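Side-chain contacts in cupin type-2 domain-containing protein (PDB 1YHF), which is of unknown function but adopts the small beta-barrel fold of the cupin superfamily: residues T33-R37 with Q38-I42; S5-N8 with N9-H12. All blocks are in the same frame, centred on the assembly; numbering follows the deposited sequence.

Contact 1 (T33-R37 with Q38-I42)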
loop_
_atom_site.group_PDB
_atom_site.type_symbol
_atom_site.label_atom_id
_atom_site.label_comp_id
_atom_site.label_asym_id
_atom_site.label_seq_id
_atom_site.Cartn_x
_atom_site.Cartn_y
_atom_site.Cartn_z
ATOM N N THR A 33 6.249 1.040 7.419
ATOM C CA THR A 33 5.435 2.244 7.554
ATOM C C THR A 33 6.286 3.515 7.578
ATOM O O THR A 33 6.944 3.824 8.581
ATOM C CB THR A 33 4.503 2.180 8.778
ATOM O OG1 THR A 33 3.727 0.983 8.726
ATOM C CG2 THR A 33 3.564 3.385 8.824
ATOM N N LEU A 34 6.253 4.233 6.460
ATOM C CA LEU A 34 7.003 5.483 6.243
ATOM C C LEU A 34 6.476 6.692 6.996
ATOM O O LEU A 34 7.252 7.491 7.530
ATOM C CB LEU A 34 7.033 5.784 4.740
ATOM C CG LEU A 34 8.159 5.075 3.964
ATOM C CD1 LEU A 34 8.557 3.691 4.504
ATOM C CD2 LEU A 34 7.852 5.019 2.524
ATOM N N VAL A 35 5.151 6.811 7.051
ATOM C CA VAL A 35 4.483 7.934 7.711
ATOM C C VAL A 35 3.219 7.405 8.342
ATOM O O VAL A 35 2.471 6.645 7.720
ATOM C CB VAL A 35 4.078 9.071 6.734
ATOM C CG1 VAL A 35 3.440 10.226 7.505
ATOM C CG2 VAL A 35 5.265 9.587 5.959
ATOM N N GLN A 36 2.989 7.793 9.589
ATOM C CA GLN A 36 1.747 7.428 10.265
ATOM C C GLN A 36 1.304 8.612 11.105
ATOM O O GLN A 36 1.660 8.707 12.279
ATOM C CB GLN A 36 1.947 6.159 11.121
ATOM C CG GLN A 36 0.699 5.656 11.893
ATOM C CD GLN A 36 0.810 4.168 12.300
ATOM O OE1 GLN A 36 1.906 3.598 12.382
ATOM N NE2 GLN A 36 -0.340 3.541 12.549
ATOM N N ARG A 37 0.568 9.538 10.493
ATOM C CA ARG A 37 0.075 10.718 11.229
ATOM C C ARG A 37 -1.415 10.933 10.980
ATOM O O ARG A 37 -2.030 10.221 10.194
ATOM C CB ARG A 37 0.866 11.988 10.860
ATOM C CG ARG A 37 0.969 12.206 9.373
ATOM C CD ARG A 37 1.259 13.633 8.978
ATOM N NE ARG A 37 2.675 13.953 9.039
ATOM C CZ ARG A 37 3.272 14.890 8.301
ATOM N NH1 ARG A 37 2.587 15.593 7.398
ATOM N NH2 ARG A 37 4.571 15.110 8.458
ATOM N N GLN A 38 -1.990 11.927 11.633
ATOM C CA GLN A 38 -3.440 12.125 11.542
ATOM C C GLN A 38 -3.937 12.261 10.096
ATOM O O GLN A 38 -4.948 11.662 9.723
ATOM C CB GLN A 38 -3.855 13.349 12.349
ATOM C CG GLN A 38 -5.359 13.506 12.503
ATOM C CD GLN A 38 -5.732 14.859 13.054
ATOM O OE1 GLN A 38 -5.672 15.104 14.269
ATOM N NE2 GLN A 38 -6.136 15.761 12.158
ATOM N N ASP A 39 -3.235 13.052 9.287
ATOM C CA ASP A 39 -3.724 13.338 7.938
ATOM C C ASP A 39 -2.985 12.632 6.803
ATOM O O ASP A 39 -3.171 12.990 5.637
ATOM C CB ASP A 39 -3.769 14.862 7.687
ATOM C CG ASP A 39 -2.395 15.503 7.611
ATOM O OD1 ASP A 39 -1.352 14.818 7.479
ATOM O OD2 ASP A 39 -2.348 16.746 7.681
ATOM N N LEU A 40 -2.139 11.651 7.140
ATOM C CA LEU A 40 -1.346 10.971 6.132
ATOM C C LEU A 40 -0.810 9.607 6.586
ATOM O O LEU A 40 -0.203 9.495 7.637
ATOM C CB LEU A 40 -0.206 11.872 5.637
ATOM C CG LEU A 40 0.789 11.285 4.624
ATOM C CD1 LEU A 40 0.136 10.955 3.244
ATOM C CD2 LEU A 40 1.936 12.241 4.441
ATOM N N GLY A 41 -1.052 8.579 5.773
ATOM C CA GLY A 41 -0.353 7.285 5.910
ATOM C C GLY A 41 0.470 6.987 4.663
ATOM O O GLY A 41 -0.025 7.114 3.539
ATOM N N ILE A 42 1.730 6.591 4.841
ATOM C CA ILE A 42 2.493 6.046 3.717
ATOM C C ILE A 42 3.131 4.734 4.152
ATOM O O ILE A 42 3.866 4.690 5.142
ATOM C CB ILE A 42 3.594 7.017 3.180
ATOM C CG1 ILE A 42 2.972 8.341 2.695
ATOM C CG2 ILE A 42 4.371 6.342 2.055
ATOM C CD1 ILE A 42 3.991 9.392 2.209
#
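Val35 and Ile42 form a hydrogen-bonded antiparallel pair in the hairpin whose turn is at Gln38 and Asp39: Val35 N donates to Ile42 O at 3.1 Å, and Ile42 N returns a bond to Val35 O at 3.0 Å. Ile42 O also takes a weak second bond from Leu34 N (2.8 Å, bent to 126° at the hydrogen). Leu34 and Val35 thus both face Ile42, a classic beta bulge, and one acceptor serves two consecutive amides where the chain turns its corner. Gly41 uses its CA hydrogen to approach Val35 O from the non-hydrogen-bonded position between the pairs. Nearer the turn, Arg37 N donates to Leu40 O at 3.0 Å, while the return bond, Leu40 N to Arg37 O, is weak at 3.4 Å and closes a type I turn over Gln38 and Asp39. Arg37 O has a further weak donor in Lys112 NZ.

Val35, Arg37, Leu40 and Ile42 send their side chains to one face of the hairpin. With CG1 anti to its backbone N (chi1 -178°), Val35 sets that methyl 4.0 Å from Leu40 CD2 and turns CG2 to Ile42 CD1. Ile42 CG2 reaches the other way, to Leu34 CD2. Arg37 lays its CG and CD against Leu40 CB, and its bent chain runs beside Asp39, with Arg37 CD 3.2 Å from Asp39 OD1. The guanidinium and carboxylate planes lie 51° apart, and Arg37 NH1 stays 4.0 Å from Asp39 OD1, beyond a salt bridge. Backbone bonds and aliphatic contacts therefore hold this hairpin, while the Arg37–Asp39 attraction across the exposed turn is probably modest.

Contact 2 (S5-N8 with N9-H12)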
loop_
_atom_site.group_PDB
_atom_site.type_symbol
_atom_site.label_atom_id
_atom_site.label_comp_id
_atom_site.label_asym_id
_atom_site.label_seq_id
_atom_site.Cartn_x
_atom_site.Cartn_y
_atom_site.Cartn_z
ATOM N N SER A 5 12.923 13.827 11.439
ATOM C CA SER A 5 12.724 12.999 10.269
ATOM C C SER A 5 11.222 12.883 10.098
ATOM O O SER A 5 10.498 12.804 11.088
ATOM C CB SER A 5 13.387 11.622 10.466
ATOM O OG SER A 5 12.960 10.706 9.467
ATOM N N TYR A 6 10.769 12.880 8.840
ATOM C CA TYR A 6 9.349 12.924 8.512
ATOM C C TYR A 6 8.959 11.694 7.698
ATOM O O TYR A 6 7.836 11.234 7.766
ATOM C CB TYR A 6 9.019 14.232 7.759
ATOM C CG TYR A 6 9.472 15.433 8.539
ATOM C CD1 TYR A 6 8.806 15.811 9.704
ATOM C CD2 TYR A 6 10.609 16.146 8.162
ATOM C CE1 TYR A 6 9.227 16.880 10.453
ATOM C CE2 TYR A 6 11.046 17.232 8.913
ATOM C CZ TYR A 6 10.344 17.589 10.055
ATOM O OH TYR A 6 10.755 18.655 10.819
ATOM N N ILE A 7 9.925 11.166 6.960
ATOM C CA ILE A 7 9.773 9.901 6.247
ATOM C C ILE A 7 10.679 8.918 6.974
ATOM O O ILE A 7 11.910 9.030 6.928
ATOM C CB ILE A 7 10.112 10.039 4.729
ATOM C CG1 ILE A 7 9.061 10.909 4.040
ATOM C CG2 ILE A 7 10.235 8.658 4.052
ATOM C CD1 ILE A 7 9.336 11.196 2.560
ATOM N N ASN A 8 10.037 7.987 7.682
ATOM C CA ASN A 8 10.689 7.108 8.664
ATOM C C ASN A 8 10.818 5.678 8.186
ATOM O O ASN A 8 10.227 5.311 7.168
ATOM C CB ASN A 8 9.923 7.173 9.986
ATOM C CG ASN A 8 9.896 8.576 10.559
ATOM O OD1 ASN A 8 8.863 9.068 11.004
ATOM N ND2 ASN A 8 11.023 9.235 10.514
ATOM N N ASN A 9 11.641 4.892 8.889
ATOM C CA ASN A 9 11.759 3.438 8.654
ATOM C C ASN A 9 12.317 3.080 7.286
ATOM O O ASN A 9 12.021 2.006 6.737
ATOM C CB ASN A 9 10.401 2.722 8.886
ATOM C CG ASN A 9 9.933 2.818 10.331
ATOM O OD1 ASN A 9 8.774 3.163 10.619
ATOM N ND2 ASN A 9 10.827 2.540 11.240
ATOM N N ILE A 10 13.128 3.997 6.758
ATOM C CA ILE A 10 13.767 3.867 5.466
ATOM C C ILE A 10 14.972 4.800 5.441
ATOM O O ILE A 10 14.908 5.916 5.930
ATOM C CB ILE A 10 12.757 4.161 4.297
ATOM C CG1 ILE A 10 13.265 3.650 2.957
ATOM C CG2 ILE A 10 12.307 5.633 4.245
ATOM C CD1 ILE A 10 12.169 3.709 1.858
ATOM N N GLU A 11 16.081 4.319 4.898
ATOM C CA GLU A 11 17.311 5.098 4.834
ATOM C C GLU A 11 17.178 6.303 3.947
ATOM O O GLU A 11 16.527 6.246 2.905
ATOM C CB GLU A 11 18.457 4.243 4.322
ATOM C CG GLU A 11 18.445 2.871 4.926
ATOM C CD GLU A 11 19.391 1.929 4.215
ATOM O OE1 GLU A 11 18.900 0.998 3.512
ATOM O OE2 GLU A 11 20.616 2.155 4.347
ATOM N N HIS A 12 17.812 7.380 4.375
ATOM C CA HIS A 12 17.819 8.628 3.647
ATOM C C HIS A 12 19.099 8.716 2.843
ATOM O O HIS A 12 20.073 8.030 3.162
ATOM C CB HIS A 12 17.720 9.782 4.640
ATOM C CG HIS A 12 16.366 9.900 5.283
ATOM N ND1 HIS A 12 15.967 11.026 5.975
ATOM C CD2 HIS A 12 15.315 9.047 5.318
ATOM C CE1 HIS A 12 14.734 10.853 6.421
ATOM N NE2 HIS A 12 14.316 9.658 6.038
#
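His12 turns its ring back toward Ile7 because its CG stands beside the backbone N, anti to the carbonyl carbon (chi1 -71°), and Ser5, with OG anti to its own N, sends its hydroxyl toward the same ring. The result is one strong bond from side chain to main chain: His12 NE2 donates to Ile7 O at 2.6 Å, with 161° at the hydrogen. The carbonyl oxygen sits almost exactly in the imidazole plane, so the ring meets it at its edge, and the donor lies close to the extension of the C=O bond. Ser5 OG comes obliquely to the ring, 3.5 Å from His12 CE1, as a simple contact beside the bonded nitrogen.

Between these ends the chain reverses through Asn8 and Asn9, the latter with positive backbone torsions. This bend lets Ile7 and Ile10 lie side by side and point the same way, their CG2 methyls 3.7 Å apart. Ile10 CG2 also rests 3.6 Å from Asn8 O. Ile10 continues onto Leu16, Leu18 and Glu21, joining the bend to the region of helix 18-21, while Asn9 O accepts a bond from Arg32 NH1. The arrangement is an irregular surface loop folded back on itself, in which a histidine five residues on bridges to a main-chain carbonyl; it belongs to the N-terminal arm that runs up to the short helix, beside the edge of the cupin barrel.

Overall arrangement
Contact 2 comes first along the chain, in the N-terminal arm, and contact 1 follows as the hairpin of strands 29-37 and 40-47; their centres lie about 12 Å apart, on the same side of the chain's centre. The two touch directly. Leu34 O probably accepts a hydrogen bond from Asn8 N at 2.8 Å, Leu34 CG packs on Ile7 CG2, and Val35 CG2 approaches Tyr6 O. Strand 29-37 is an outermost strand of the five-stranded sheet, so the 5-12 loop lies along its edge, at the corner marked by the bulge. The N-terminal arm is thereby joined to the border of the barrel, with both contacts at the protein surface.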